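Local atomic coordinates of diguanylate cyclase DosC (Escherichia coli, PDB entry 4ZVA), a protein that probably makes the second messenger cyclic di-GMP from GTP under the control of oxygen sensed at the haem of its globin domain. Residues Ala14-Pro17 with Ile18-Lys21. Residues are numbered along the deposited sequence; the frame is centred on the assembly and turned at random.
Sequences ADPP and IRAK
Arg19 reaches back to Ala14, where its NE gives a hydrogen bond of 3.1 Å to Ala14 O. The oxygen lies in the guanidinium plane, at its edge, while the donor stands 40° above the plane of the carbonyl. On the way the aliphatic part of the side chain runs over the methyl group of Ala14, with Arg19 CG 3.6 Å from Ala14 CB; the bend at chi3 (-70°) then turns the guanidinium toward the carbonyl. One water accepts from Arg19 NH2 and lies 2.9 Å from Ala14 O, to which it can donate, so that it may bridge the two groups a second time. Arg19 NH2 also passes close to the ring of Pro16, 3.9 Å from Pro16 CG.

Ala14 and Asp15 link helix 2-13 to helix 16-43 of the protoglobin domain, whose first residues are Pro16 to Lys21. Asp15 occupies the N-cap position, yet its carboxylate makes no capping bond; its carbonyl accepts the first i to i+4 bond of the helix, nearly straight, from Arg19 N, and a weak one from Ile18 N. Pro16 and Pro17 open the first turn, where the lack of an N-H costs no helical bond, and their carbonyls accept from Ala20 N and Lys21 N. Lys21, extended until its last torsion (chi4 62°), curls its amine back so that a second water, 2.8 Å from Lys21 NZ, links it to Pro17 O.

Helix 125-147 packs against this helix start: Phe134 touches both Ala14 and Arg19, and Gln130 meets Ile18. Gln75 accepts a weak hydrogen bond from Arg19 NH1.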
loop_
_atom_site.group_PDB
_atom_site.type_symbol
_atom_site.label_atom_id
_atom_site.label_comp_id
_atom_site.label_asym_id
_atom_site.label_seq_id
_atom_site.Cartn_x
_atom_site.Cartn_y
_atom_site.Cartn_z
ATOM N N ALA A 14 16.657 -6.277 -2.793
ATOM C CA ALA A 14 17.015 -4.881 -3.032
ATOM C C ALA A 14 18.522 -4.673 -2.891
ATOM O O ALA A 14 19.111 -5.031 -1.872
ATOM C CB ALA A 14 16.259 -3.968 -2.084
ATOM N N ASP A 15 19.139 -4.075 -3.905
ATOM C CA ASP A 15 20.579 -3.843 -3.882
ATOM C C ASP A 15 20.959 -2.903 -2.741
ATOM O O ASP A 15 20.178 -2.027 -2.372
ATOM C CB ASP A 15 21.044 -3.278 -5.225
ATOM C CG ASP A 15 20.853 -4.261 -6.363
ATOM O OD1 ASP A 15 20.908 -5.482 -6.105
ATOM O OD2 ASP A 15 20.640 -3.816 -7.511
ATOM N N PRO A 16 22.155 -3.102 -2.164
ATOM C CA PRO A 16 22.624 -2.266 -1.052
ATOM C C PRO A 16 22.544 -0.745 -1.298
ATOM O O PRO A 16 22.081 -0.052 -0.394
ATOM C CB PRO A 16 24.075 -2.723 -0.867
ATOM C CG PRO A 16 24.061 -4.153 -1.311
ATOM C CD PRO A 16 23.085 -4.209 -2.455
ATOM N N PRO A 17 22.961 -0.234 -2.479
ATOM C CA PRO A 17 22.868 1.226 -2.633
ATOM C C PRO A 17 21.437 1.753 -2.574
ATOM O O PRO A 17 21.223 2.896 -2.166
ATOM C CB PRO A 17 23.470 1.473 -4.021
ATOM C CG PRO A 17 24.330 0.296 -4.278
ATOM C CD PRO A 17 23.608 -0.852 -3.651
ATOM N N ILE A 18 20.476 0.926 -2.976
ATOM C CA ILE A 18 19.074 1.325 -2.979
ATOM C C ILE A 18 18.507 1.345 -1.573
ATOM O O ILE A 18 17.830 2.299 -1.181
ATOM C CB ILE A 18 18.222 0.390 -3.858
ATOM C CG1 ILE A 18 18.680 0.486 -5.312
ATOM C CG2 ILE A 18 16.753 0.750 -3.748
ATOM C CD1 ILE A 18 18.747 1.907 -5.831
ATOM N N ARG A 19 18.772 0.289 -0.813
ATOM C CA ARG A 19 18.351 0.249 0.581
ATOM C C ARG A 19 19.051 1.346 1.392
ATOM O O ARG A 19 18.495 1.872 2.350
ATOM C CB ARG A 19 18.630 -1.123 1.194
ATOM C CG ARG A 19 17.730 -2.227 0.649
ATOM C CD ARG A 19 17.943 -3.546 1.372
ATOM N NE ARG A 19 19.237 -4.149 1.068
ATOM C CZ ARG A 19 20.271 -4.145 1.901
ATOM N NH1 ARG A 19 20.159 -3.575 3.091
ATOM N NH2 ARG A 19 21.412 -4.717 1.547
ATOM N N ALA A 20 20.269 1.686 0.990
ATOM C CA ALA A 20 21.044 2.707 1.693
ATOM C C ALA A 20 20.395 4.076 1.553
ATOM O O ALA A 20 20.326 4.840 2.514
ATOM C CB ALA A 20 22.462 2.744 1.173
ATOM N N LYS A 21 19.903 4.372 0.354
ATOM C CA LYS A 21 19.267 5.654 0.096
ATOM C C LYS A 21 17.884 5.698 0.726
ATOM O O LYS A 21 17.420 6.758 1.145
ATOM C CB LYS A 21 19.184 5.918 -1.408
ATOM C CG LYS A 21 20.538 6.152 -2.056
ATOM C CD LYS A 21 20.407 6.474 -3.535
ATOM C CE LYS A 21 21.767 6.754 -4.152
ATOM N NZ LYS A 21 22.661 5.566 -4.077
HETATM O O HOH W 1 20.641 -7.025 -0.393
HETATM O O HOH W 2 23.710 4.901 -1.576
#